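Local structure of cysteine desulfurase (Elizabethkingia anophelis NUHP1, 5VPR) at residues E94-K99 / S248-L253; N106-A111 / G241-K246; S306-H311 / F390-T395; V342-S347 / E404-A409. The protein probably removes sulfur, and selenium, from cysteine and related amino acids to give L-alanine, using covalently bound pyridoxal 5'-phosphate as cofactor. All coordinates share one frame; numbering follows the deposited sequence.

Contacts 1 and 2 lie in the large domain, their centres 6 Å apart, and share an edge of one mixed sheet: strand 95-98 pairs with strand 241-245, and L96 O and L243 N are 2.8 Å apart. Contact 2 is nested within the chain loop that contact 1 closes. Contacts 3 and 4 belong to the other side of the molecule, with centres 22 Å apart, and meet where F390 CE2 packs on V342 CG2 at 3.6 Å. Centres of contacts 1 and 4 are about 43 Å apart. K233, which carries the covalently bound pyridoxal phosphate, lies in the chain between strands 226-230 and 241-245, so contact 2 uses the strand that follows it.

Contact 1: E94-K99 / S248-L253; sequences EVLFTK and SVLEQL
E94, whose backbone meets L250, carries a carboxylate held by two main-chain N-H groups: OE1 accepts from H91 N and OE2 from A247 N, one bond to each oxygen. Because A247 opens the short helix that carries L250, this pairing ties the acid to the helix start, and a helix-start N-H pointing at the carboxylate would probably favour the charged form. On the other segment, the amide of Q252 has S248 O near its plane, at the NE2 edge, 2.9 Å from Q252 NE2 with an N-H...O angle of 159°; seen from the carbonyl, the donor stands well above the plane. That bond turns the glutamine back to the carbonyl four residues earlier; separately, L253 N on L250 O, 3.0 Å, closes the type I turn L250-L253.

The contact itself is apolar and rather loose. L250 is extended through its second torsion (chi2 -174°), which carries CD1 farthest from the helix backbone and towards the strand. There L250 CD1 comes 4.3 Å from L96 CD2, the side branch of that leucine, and 4.4 Å from E94 CA. One methyl thus touches both the backbone just ahead of the strand and L96, the strand residue directed to this side.

Strand 95-98 is the edge of the seven-stranded sheet of the large domain, paired antiparallel with 241-245. Helix 67-87 covers its other side through V95 and F97, while P277 and F280 also pack on L96, and F226 of strand 226-230 lies against L250 and L253.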
loop_
_atom_site.group_PDB
_atom_site.type_symbol
_atom_site.label_atom_id
_atom_site.label_comp_id
_atom_site.label_asym_id
_atom_site.label_seq_id
_atom_site.Cartn_x
_atom_site.Cartn_y
_atom_site.Cartn_z
ATOM N N GLU A 94 -2.606 14.534 13.486
ATOM C CA GLU A 94 -2.399 14.476 12.043
ATOM C C GLU A 94 -2.718 13.103 11.461
ATOM O O GLU A 94 -2.703 12.949 10.233
ATOM C CB GLU A 94 -0.946 14.874 11.703
ATOM C CG GLU A 94 -0.620 16.358 12.049
ATOM C CD GLU A 94 0.862 16.733 11.881
ATOM O OE1 GLU A 94 1.740 15.916 12.231
ATOM O OE2 GLU A 94 1.140 17.858 11.402
ATOM N N VAL A 95 -3.010 12.110 12.300
ATOM C CA VAL A 95 -3.280 10.747 11.845
ATOM C C VAL A 95 -4.792 10.558 11.830
ATOM O O VAL A 95 -5.435 10.563 12.885
ATOM C CB VAL A 95 -2.590 9.712 12.743
ATOM C CG1 VAL A 95 -2.822 8.282 12.213
ATOM C CG2 VAL A 95 -1.091 10.015 12.864
ATOM N N LEU A 96 -5.374 10.415 10.643
ATOM C CA LEU A 96 -6.814 10.220 10.499
ATOM C C LEU A 96 -7.118 8.772 10.129
ATOM O O LEU A 96 -6.514 8.226 9.201
ATOM C CB LEU A 96 -7.404 11.150 9.440
ATOM C CG LEU A 96 -6.915 12.602 9.397
ATOM C CD1 LEU A 96 -7.586 13.315 8.228
ATOM C CD2 LEU A 96 -7.179 13.343 10.701
ATOM N N PHE A 97 -8.070 8.164 10.838
ATOM C CA PHE A 97 -8.562 6.835 10.488
ATOM C C PHE A 97 -9.528 6.930 9.311
ATOM O O PHE A 97 -10.446 7.757 9.310
ATOM C CB PHE A 97 -9.264 6.179 11.683
ATOM C CG PHE A 97 -8.346 5.859 12.848
ATOM C CD1 PHE A 97 -8.498 6.514 14.073
ATOM C CD2 PHE A 97 -7.349 4.897 12.723
ATOM C CE1 PHE A 97 -7.658 6.218 15.158
ATOM C CE2 PHE A 97 -6.507 4.586 13.797
ATOM C CZ PHE A 97 -6.659 5.252 15.019
ATOM N N THR A 98 -9.330 6.072 8.311
ATOM C CA THR A 98 -10.263 6.018 7.187
ATOM C C THR A 98 -10.642 4.563 6.988
ATOM O O THR A 98 -10.199 3.699 7.757
ATOM C CB THR A 98 -9.624 6.562 5.910
ATOM O OG1 THR A 98 -8.554 5.688 5.554
ATOM C CG2 THR A 98 -9.041 7.993 6.136
ATOM N N LYS A 99 -11.373 4.262 5.922
ATOM C CA LYS A 99 -11.724 2.880 5.629
ATOM C C LYS A 99 -10.857 2.266 4.534
ATOM O O LYS A 99 -11.114 1.133 4.122
ATOM C CB LYS A 99 -13.200 2.784 5.257
ATOM C CG LYS A 99 -14.139 3.540 6.223
ATOM C CD LYS A 99 -13.867 3.258 7.712
ATOM C CE LYS A 99 -15.169 3.117 8.509
ATOM N NZ LYS A 99 -15.895 4.389 8.790
ATOM N N SER A 248 -0.779 21.935 9.373
ATOM C CA SER A 248 -0.928 23.225 8.707
ATOM C C SER A 248 -1.691 23.111 7.390
ATOM O O SER A 248 -2.261 24.106 6.930
ATOM C CB SER A 248 0.447 23.854 8.469
ATOM O OG SER A 248 1.305 22.950 7.792
ATOM N N VAL A 249 -1.724 21.928 6.782
ATOM C CA VAL A 249 -2.471 21.731 5.544
ATOM C C VAL A 249 -3.903 21.299 5.819
ATOM O O VAL A 249 -4.840 21.804 5.189
ATOM C CB VAL A 249 -1.730 20.715 4.664
ATOM C CG1 VAL A 249 -2.553 20.368 3.430
ATOM C CG2 VAL A 249 -0.382 21.291 4.276
ATOM N N LEU A 250 -4.081 20.360 6.757
ATOM C CA LEU A 250 -5.422 19.941 7.155
ATOM C C LEU A 250 -6.272 21.132 7.573
ATOM O O LEU A 250 -7.456 21.216 7.223
ATOM C CB LEU A 250 -5.339 18.925 8.295
ATOM C CG LEU A 250 -4.815 17.535 7.923
ATOM C CD1 LEU A 250 -4.930 16.606 9.116
ATOM C CD2 LEU A 250 -5.540 16.968 6.711
ATOM N N GLU A 251 -5.677 22.072 8.312
ATOM C CA GLU A 251 -6.384 23.260 8.772
ATOM C C GLU A 251 -6.765 24.211 7.645
ATOM O O GLU A 251 -7.477 25.183 7.903
ATOM C CB GLU A 251 -5.532 23.998 9.803
ATOM C CG GLU A 251 -5.360 23.220 11.097
ATOM C CD GLU A 251 -4.393 23.881 12.059
ATOM O OE1 GLU A 251 -3.714 24.851 11.652
ATOM O OE2 GLU A 251 -4.313 23.424 13.223
ATOM N N GLN A 252 -6.312 23.972 6.415
ATOM C CA GLN A 252 -6.749 24.779 5.285
ATOM C C GLN A 252 -7.919 24.153 4.539
ATOM O O GLN A 252 -8.545 24.832 3.718
ATOM C CB GLN A 252 -5.576 25.022 4.320
ATOM C CG GLN A 252 -4.413 25.791 4.950
ATOM C CD GLN A 252 -3.227 25.968 4.002
ATOM O OE1 GLN A 252 -3.387 26.418 2.870
ATOM N NE2 GLN A 252 -2.034 25.599 4.463
ATOM N N LEU A 253 -8.237 22.889 4.814
ATOM C CA LEU A 253 -9.345 22.192 4.181
ATOM C C LEU A 253 -10.632 22.392 4.987
ATOM O O LEU A 253 -10.646 23.036 6.040
ATOM C CB LEU A 253 -9.015 20.706 4.033
ATOM C CG LEU A 253 -8.256 20.253 2.788
ATOM C CD1 LEU A 253 -7.029 21.102 2.528
ATOM C CD2 LEU A 253 -7.872 18.802 2.950
#

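Contact 2: N106-A111 / G241-K246; sequences NLVAYA and GILYGK
L243 meets L107 and V108 where helix 101-111 lies on the mixed seven-stranded sheet of the large domain, the central sheet of the fold type I pyridoxal phosphate enzymes. L243 has the most surface buried here. Its CG stands anti to the backbone N (chi1 172°), and the second torsion then directs CD2 to the helix, so this single methyl does all the close touching. It reaches L107 with both branches of that leucine at equal range: L107 CD1 and L107 CD2 are each 3.9 Å from L243 CD2. The side chains cross obliquely instead of running alongside one another.

V108, one residue on along the helix, comes in with the methyl that lies beside its own backbone N. Two adjacent helix residues thus share this one leucine methyl, a purely apolar meeting with no polar atom to satisfy. Around it, F280 also rests on L107. V108 also rests on F226 of strand 226-230, so the helix lies over more than one strand; A228, L96 and T98 surround L243. The closest approach between the two segments is V108 CG2 to L243 CD2, 3.8 Å.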
loop_
_atom_site.group_PDB
_atom_site.type_symbol
_atom_site.label_atom_id
_atom_site.label_comp_id
_atom_site.label_asym_id
_atom_site.label_seq_id
_atom_site.Cartn_x
_atom_site.Cartn_y
_atom_site.Cartn_z
ATOM N N ASN A 106 -10.370 10.216 -1.778
ATOM C CA ASN A 106 -11.620 10.938 -2.015
ATOM C C ASN A 106 -11.820 12.048 -1.000
ATOM O O ASN A 106 -12.364 13.109 -1.328
ATOM C CB ASN A 106 -12.808 9.972 -1.974
ATOM C CG ASN A 106 -13.072 9.328 -3.316
ATOM O OD1 ASN A 106 -13.647 9.946 -4.211
ATOM N ND2 ASN A 106 -12.647 8.084 -3.467
ATOM N N LEU A 107 -11.408 11.807 0.245
ATOM C CA LEU A 107 -11.481 12.834 1.276
ATOM C C LEU A 107 -10.714 14.082 0.849
ATOM O O LEU A 107 -11.229 15.202 0.942
ATOM C CB LEU A 107 -10.931 12.272 2.588
ATOM C CG LEU A 107 -11.012 13.045 3.911
ATOM C CD1 LEU A 107 -10.651 12.096 5.030
ATOM C CD2 LEU A 107 -10.107 14.281 3.976
ATOM N N VAL A 108 -9.473 13.913 0.387
ATOM C CA VAL A 108 -8.703 15.081 -0.033
ATOM C C VAL A 108 -9.297 15.675 -1.302
ATOM O O VAL A 108 -9.442 16.895 -1.416
ATOM C CB VAL A 108 -7.217 14.721 -0.213
ATOM C CG1 VAL A 108 -6.443 15.894 -0.853
ATOM C CG2 VAL A 108 -6.593 14.330 1.134
ATOM N N ALA A 109 -9.652 14.833 -2.275
ATOM C CA ALA A 109 -10.116 15.370 -3.554
ATOM C C ALA A 109 -11.359 16.225 -3.369
ATOM O O ALA A 109 -11.490 17.285 -3.995
ATOM C CB ALA A 109 -10.390 14.244 -4.553
ATOM N N TYR A 110 -12.277 15.787 -2.504
ATOM C CA TYR A 110 -13.486 16.567 -2.262
ATOM C C TYR A 110 -13.179 17.828 -1.465
ATOM O O TYR A 110 -13.723 18.897 -1.759
ATOM C CB TYR A 110 -14.536 15.720 -1.537
ATOM C CG TYR A 110 -15.366 14.825 -2.435
ATOM C CD1 TYR A 110 -15.378 13.443 -2.257
ATOM C CD2 TYR A 110 -16.144 15.361 -3.453
ATOM C CE1 TYR A 110 -16.145 12.619 -3.074
ATOM C CE2 TYR A 110 -16.913 14.546 -4.275
ATOM C CZ TYR A 110 -16.908 13.176 -4.082
ATOM O OH TYR A 110 -17.669 12.368 -4.897
ATOM N N ALA A 111 -12.306 17.732 -0.456
ATOM C CA ALA A 111 -12.003 18.905 0.355
ATOM C C ALA A 111 -11.192 19.954 -0.412
ATOM O O ALA A 111 -11.233 21.133 -0.047
ATOM C CB ALA A 111 -11.276 18.482 1.634
ATOM N N GLY A 241 -7.814 2.088 6.978
ATOM C CA GLY A 241 -6.725 2.802 6.352
ATOM C C GLY A 241 -6.376 3.996 7.201
ATOM O O GLY A 241 -6.958 4.234 8.264
ATOM N N ILE A 242 -5.422 4.759 6.698
ATOM C CA ILE A 242 -4.914 5.932 7.381
ATOM C C ILE A 242 -4.757 7.027 6.349
ATOM O O ILE A 242 -4.321 6.765 5.223
ATOM C CB ILE A 242 -3.561 5.627 8.056
ATOM C CG1 ILE A 242 -3.765 4.637 9.199
ATOM C CG2 ILE A 242 -2.925 6.913 8.558
ATOM C CD1 ILE A 242 -4.493 5.257 10.401
ATOM N N LEU A 243 -5.129 8.248 6.716
ATOM C CA LEU A 243 -4.735 9.434 5.969
ATOM C C LEU A 243 -3.986 10.335 6.941
ATOM O O LEU A 243 -4.573 10.818 7.916
ATOM C CB LEU A 243 -5.942 10.150 5.366
ATOM C CG LEU A 243 -5.583 11.506 4.746
ATOM C CD1 LEU A 243 -4.626 11.280 3.570
ATOM C CD2 LEU A 243 -6.853 12.245 4.304
ATOM N N TYR A 244 -2.681 10.499 6.721
ATOM C CA TYR A 244 -1.905 11.510 7.424
ATOM C C TYR A 244 -1.945 12.807 6.635
ATOM O O TYR A 244 -1.892 12.794 5.400
ATOM C CB TYR A 244 -0.440 11.076 7.596
ATOM C CG TYR A 244 0.513 12.255 7.761
ATOM C CD1 TYR A 244 0.700 12.847 9.004
ATOM C CD2 TYR A 244 1.234 12.769 6.668
ATOM C CE1 TYR A 244 1.567 13.933 9.166
ATOM C CE2 TYR A 244 2.106 13.843 6.820
ATOM C CZ TYR A 244 2.257 14.423 8.072
ATOM O OH TYR A 244 3.105 15.477 8.238
ATOM N N GLY A 245 -2.036 13.925 7.348
ATOM C CA GLY A 245 -1.811 15.221 6.737
ATOM C C GLY A 245 -1.107 16.184 7.673
ATOM O O GLY A 245 -1.396 16.183 8.871
ATOM N N LYS A 246 -0.171 16.987 7.155
ATOM C CA LYS A 246 0.385 18.089 7.932
ATOM C C LYS A 246 -0.737 18.893 8.558
ATOM O O LYS A 246 -1.697 19.259 7.876
ATOM C CB LYS A 246 1.227 19.019 7.052
ATOM C CG LYS A 246 2.571 18.486 6.605
ATOM C CD LYS A 246 3.409 19.652 6.072
ATOM C CE LYS A 246 4.608 19.170 5.265
ATOM N NZ LYS A 246 5.381 20.310 4.685
#

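Contact 3: S306-H311 / F390-T395; sequences SNIAAH and FAVYNT
I308 is the first residue of the helix segment to touch the loop 390-395. Its CG1 approaches V392 CG2 at 3.9 Å, an apolar meeting of two branched side chains. V392 presents that methyl because it is anti to the backbone N, which leaves CG1 of the valine between N and the carbonyl carbon.

One turn on, H311 supplies the polar link. With CG anti to the backbone N (chi1 177°), its ring swings toward the loop and NE2 donates to N394 O at 2.8 Å, the N-H...O angle being 157°. The acceptor lies at the ring edge, close to its plane, and the donor comes nearly along the C=O axis. H311 CD2 is also 3.3 Å from V392 O, which sits obliquely to the ring.

The loop has its own internal bonds: A391-N394 form a type I turn, and N394 OD1 takes A391 N at 2.9 Å, bracing the same residue whose carbonyl H311 uses. T395 then N-caps helix 396-413. So helix 305-324 is joined to the connection between strand 386-389 and helix 396-413, with helix 12-17 packing on H311 and V392, and helix 287-303 on I308 and V392.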
loop_
_atom_site.group_PDB
_atom_site.type_symbol
_atom_site.label_atom_id
_atom_site.label_comp_id
_atom_site.label_asym_id
_atom_site.label_seq_id
_atom_site.Cartn_x
_atom_site.Cartn_y
_atom_site.Cartn_z
ATOM N N SER A 306 13.473 -3.023 9.202
ATOM C CA SER A 306 14.648 -3.314 8.398
ATOM C C SER A 306 14.739 -4.805 8.088
ATOM O O SER A 306 15.149 -5.186 6.987
ATOM C CB SER A 306 15.910 -2.827 9.109
ATOM O OG SER A 306 16.090 -3.517 10.330
ATOM N N ASN A 307 14.354 -5.664 9.037
ATOM C CA ASN A 307 14.358 -7.101 8.766
ATOM C C ASN A 307 13.363 -7.461 7.675
ATOM O O ASN A 307 13.628 -8.343 6.850
ATOM C CB ASN A 307 14.035 -7.891 10.028
ATOM C CG ASN A 307 15.054 -7.687 11.111
ATOM O OD1 ASN A 307 14.885 -6.837 11.985
ATOM N ND2 ASN A 307 16.127 -8.457 11.058
ATOM N N ILE A 308 12.197 -6.820 7.673
ATOM C CA ILE A 308 11.217 -7.109 6.632
ATOM C C ILE A 308 11.774 -6.704 5.279
ATOM O O ILE A 308 11.752 -7.482 4.319
ATOM C CB ILE A 308 9.884 -6.399 6.922
ATOM C CG1 ILE A 308 9.222 -6.973 8.170
ATOM C CG2 ILE A 308 8.952 -6.505 5.721
ATOM C CD1 ILE A 308 8.014 -6.163 8.601
ATOM N N ALA A 309 12.307 -5.482 5.192
ATOM C CA ALA A 309 12.856 -5.008 3.929
ATOM C C ALA A 309 13.963 -5.931 3.433
ATOM O O ALA A 309 13.997 -6.287 2.250
ATOM C CB ALA A 309 13.368 -3.574 4.078
ATOM N N ALA A 310 14.854 -6.360 4.334
ATOM C CA ALA A 310 15.982 -7.196 3.925
ATOM C C ALA A 310 15.508 -8.552 3.427
ATOM O O ALA A 310 15.954 -9.034 2.374
ATOM C CB ALA A 310 16.961 -7.373 5.087
ATOM N N HIS A 311 14.614 -9.189 4.181
ATOM C CA HIS A 311 14.113 -10.496 3.781
ATOM C C HIS A 311 13.391 -10.418 2.441
ATOM O O HIS A 311 13.594 -11.268 1.564
ATOM C CB HIS A 311 13.191 -11.046 4.864
ATOM C CG HIS A 311 12.562 -12.355 4.511
ATOM N ND1 HIS A 311 13.280 -13.527 4.428
ATOM C CD2 HIS A 311 11.282 -12.676 4.210
ATOM C CE1 HIS A 311 12.470 -14.516 4.095
ATOM N NE2 HIS A 311 11.249 -14.026 3.961
ATOM N N PHE A 390 5.468 -10.544 -2.748
ATOM C CA PHE A 390 5.973 -11.151 -1.528
ATOM C C PHE A 390 5.570 -10.365 -0.288
ATOM O O PHE A 390 5.392 -9.139 -0.324
ATOM C CB PHE A 390 7.497 -11.280 -1.604
ATOM C CG PHE A 390 7.960 -12.042 -2.806
ATOM C CD1 PHE A 390 7.734 -13.408 -2.898
ATOM C CD2 PHE A 390 8.587 -11.400 -3.857
ATOM C CE1 PHE A 390 8.140 -14.126 -4.008
ATOM C CE2 PHE A 390 9.005 -12.117 -4.969
ATOM C CZ PHE A 390 8.775 -13.480 -5.043
ATOM N N ALA A 391 5.407 -11.103 0.809
ATOM C CA ALA A 391 5.239 -10.562 2.151
ATOM C C ALA A 391 6.266 -11.238 3.053
ATOM O O ALA A 391 7.065 -12.066 2.602
ATOM C CB ALA A 391 3.804 -10.757 2.668
ATOM N N VAL A 392 6.232 -10.900 4.343
ATOM C CA VAL A 392 7.318 -11.293 5.240
ATOM C C VAL A 392 7.350 -12.798 5.470
ATOM O O VAL A 392 8.408 -13.357 5.777
ATOM C CB VAL A 392 7.194 -10.525 6.568
ATOM C CG1 VAL A 392 5.953 -10.989 7.345
ATOM C CG2 VAL A 392 8.461 -10.683 7.394
ATOM N N TYR A 393 6.218 -13.487 5.321
ATOM C CA TYR A 393 6.146 -14.907 5.636
ATOM C C TYR A 393 6.537 -15.804 4.464
ATOM O O TYR A 393 6.596 -17.026 4.634
ATOM C CB TYR A 393 4.731 -15.271 6.117
ATOM C CG TYR A 393 3.631 -14.571 5.350
ATOM C CD1 TYR A 393 2.807 -13.639 5.977
ATOM C CD2 TYR A 393 3.425 -14.829 3.996
ATOM C CE1 TYR A 393 1.795 -12.982 5.279
ATOM C CE2 TYR A 393 2.414 -14.180 3.285
ATOM C CZ TYR A 393 1.607 -13.251 3.936
ATOM O OH TYR A 393 0.614 -12.584 3.242
ATOM N N ASN A 394 6.802 -15.238 3.289
ATOM C CA ASN A 394 7.158 -16.064 2.144
ATOM C C ASN A 394 8.605 -16.549 2.258
ATOM O O ASN A 394 9.441 -15.940 2.936
ATOM C CB ASN A 394 6.933 -15.293 0.848
ATOM C CG ASN A 394 5.467 -15.018 0.593
ATOM O OD1 ASN A 394 5.070 -13.886 0.295
ATOM N ND2 ASN A 394 4.646 -16.059 0.711
ATOM N N THR A 395 8.894 -17.673 1.593
ATOM C CA THR A 395 10.163 -18.364 1.749
ATOM C C THR A 395 10.838 -18.609 0.401
ATOM O O THR A 395 10.203 -18.604 -0.656
ATOM C CB THR A 395 9.983 -19.721 2.456
ATOM O OG1 THR A 395 9.298 -20.616 1.575
ATOM C CG2 THR A 395 9.184 -19.570 3.736
#

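Contact 4: V342-S347 / E404-A409; sequences VSFNLS and EGVKKA
F344 and V406 meet because of their first torsions. In F344, CG stands between the backbone N and the carbonyl carbon (chi1 60°), sending the ring off the strand toward helix 396-413; in V406, CG1 is anti to the backbone N (chi1 165°) and CG2 lies beside it, spreading the two methyls to different partners. The ring leads with its far end: F344 CZ is 3.9 Å and F344 CE1 4.0 Å from V406 CG2, the methyl lying obliquely to the ring. The two side chains approach from opposite directions, the CE1-CZ side of the ring meeting the methyl between strand and helix.

The other methyl serves the next residue on this side of the chain. L346, two positions on and just past the strand's end, faces the same way and turns its CD2, the side branch of an otherwise extended leucine, to V406 CG1 at 4.0 Å. One valine therefore touches both F344 of the strand and L346 just after it, and all three are buried.

The contact puts helix 396-413 over one side of the small antiparallel sheet, in which strand 341-345 is flanked by 330-331 and 386-389. L323 of helix 305-324 and V386 also pack on F344, I326 touches V406, and helix 352-361 also packs here, V355 against L346 and I358 against A409.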
loop_
_atom_site.group_PDB
_atom_site.type_symbol
_atom_site.label_atom_id
_atom_site.label_comp_id
_atom_site.label_asym_id
_atom_site.label_seq_id
_atom_site.Cartn_x
_atom_site.Cartn_y
_atom_site.Cartn_z
ATOM N N VAL A 342 7.555 -9.257 -8.518
ATOM C CA VAL A 342 8.107 -9.716 -9.797
ATOM C C VAL A 342 6.952 -9.904 -10.771
ATOM O O VAL A 342 6.101 -10.787 -10.572
ATOM C CB VAL A 342 8.878 -11.044 -9.683
ATOM C CG1 VAL A 342 9.793 -11.225 -10.895
ATOM C CG2 VAL A 342 9.633 -11.160 -8.395
ATOM N N SER A 343 6.946 -9.119 -11.840
ATOM C CA SER A 343 5.988 -9.277 -12.923
ATOM C C SER A 343 6.694 -9.873 -14.127
ATOM O O SER A 343 7.829 -9.502 -14.435
ATOM C CB SER A 343 5.341 -7.944 -13.298
ATOM O OG SER A 343 4.402 -7.573 -12.317
ATOM N N PHE A 344 6.030 -10.815 -14.793
ATOM C CA PHE A 344 6.657 -11.523 -15.899
ATOM C C PHE A 344 5.601 -12.038 -16.864
ATOM O O PHE A 344 4.404 -12.088 -16.554
ATOM C CB PHE A 344 7.550 -12.673 -15.407
ATOM C CG PHE A 344 6.823 -13.735 -14.614
ATOM C CD1 PHE A 344 6.356 -14.887 -15.229
ATOM C CD2 PHE A 344 6.626 -13.586 -13.242
ATOM C CE1 PHE A 344 5.688 -15.873 -14.498
ATOM C CE2 PHE A 344 5.964 -14.559 -12.509
ATOM C CZ PHE A 344 5.498 -15.710 -13.142
ATOM N N ASN A 345 6.068 -12.403 -18.054
ATOM C CA ASN A 345 5.251 -13.042 -19.072
ATOM C C ASN A 345 6.088 -14.127 -19.722
ATOM O O ASN A 345 7.310 -13.999 -19.820
ATOM C CB ASN A 345 4.768 -12.037 -20.127
ATOM N N LEU A 346 5.430 -15.208 -20.136
ATOM C CA LEU A 346 6.080 -16.253 -20.910
ATOM C C LEU A 346 5.986 -15.931 -22.395
ATOM O O LEU A 346 5.022 -15.309 -22.851
ATOM C CB LEU A 346 5.451 -17.618 -20.631
ATOM C CG LEU A 346 5.757 -18.206 -19.254
ATOM C CD1 LEU A 346 5.023 -19.522 -19.060
ATOM C CD2 LEU A 346 7.259 -18.387 -19.078
ATOM N N SER A 347 6.991 -16.387 -23.151
ATOM C CA SER A 347 7.191 -15.898 -24.514
ATOM C C SER A 347 6.021 -16.258 -25.427
ATOM O O SER A 347 5.460 -15.389 -26.105
ATOM C CB SER A 347 8.501 -16.445 -25.083
ATOM O OG SER A 347 8.361 -17.804 -25.456
ATOM N N GLU A 404 9.327 -23.917 -10.480
ATOM C CA GLU A 404 9.013 -25.210 -11.084
ATOM C C GLU A 404 7.595 -25.229 -11.629
ATOM O O GLU A 404 7.334 -25.864 -12.660
ATOM C CB GLU A 404 9.207 -26.343 -10.071
ATOM C CG GLU A 404 10.649 -26.510 -9.628
ATOM C CD GLU A 404 11.604 -26.680 -10.809
ATOM O OE1 GLU A 404 11.516 -27.722 -11.499
ATOM O OE2 GLU A 404 12.429 -25.765 -11.053
ATOM N N GLY A 405 6.673 -24.527 -10.961
ATOM C CA GLY A 405 5.312 -24.436 -11.468
ATOM C C GLY A 405 5.233 -23.702 -12.793
ATOM O O GLY A 405 4.460 -24.081 -13.679
ATOM N N VAL A 406 6.036 -22.645 -12.951
ATOM C CA VAL A 406 6.000 -21.876 -14.191
ATOM C C VAL A 406 6.572 -22.695 -15.344
ATOM O O VAL A 406 6.017 -22.710 -16.449
ATOM C CB VAL A 406 6.735 -20.533 -14.006
ATOM C CG1 VAL A 406 7.036 -19.901 -15.349
ATOM C CG2 VAL A 406 5.894 -19.585 -13.150
ATOM N N LYS A 407 7.689 -23.390 -15.106
ATOM C CA LYS A 407 8.228 -24.302 -16.113
ATOM C C LYS A 407 7.200 -25.354 -16.515
ATOM O O LYS A 407 7.034 -25.648 -17.704
ATOM C CB LYS A 407 9.495 -24.979 -15.590
ATOM C CG LYS A 407 10.631 -24.016 -15.304
ATOM C CD LYS A 407 11.859 -24.723 -14.750
ATOM C CE LYS A 407 12.912 -23.705 -14.307
ATOM N NZ LYS A 407 14.242 -24.343 -14.091
ATOM N N LYS A 408 6.498 -25.930 -15.534
ATOM C CA LYS A 408 5.508 -26.960 -15.852
ATOM C C LYS A 408 4.366 -26.380 -16.676
ATOM O O LYS A 408 3.901 -27.011 -17.633
ATOM C CB LYS A 408 4.987 -27.604 -14.564
ATOM C CG LYS A 408 3.817 -28.551 -14.743
ATOM C CD LYS A 408 3.464 -29.251 -13.432
ATOM C CE LYS A 408 2.221 -30.131 -13.593
ATOM N NZ LYS A 408 1.888 -30.960 -12.393
ATOM N N ALA A 409 3.931 -25.159 -16.338
ATOM C CA ALA A 409 2.850 -24.510 -17.074
ATOM C C ALA A 409 3.204 -24.331 -18.544
ATOM O O ALA A 409 2.395 -24.623 -19.433
ATOM C CB ALA A 409 2.529 -23.159 -16.435
#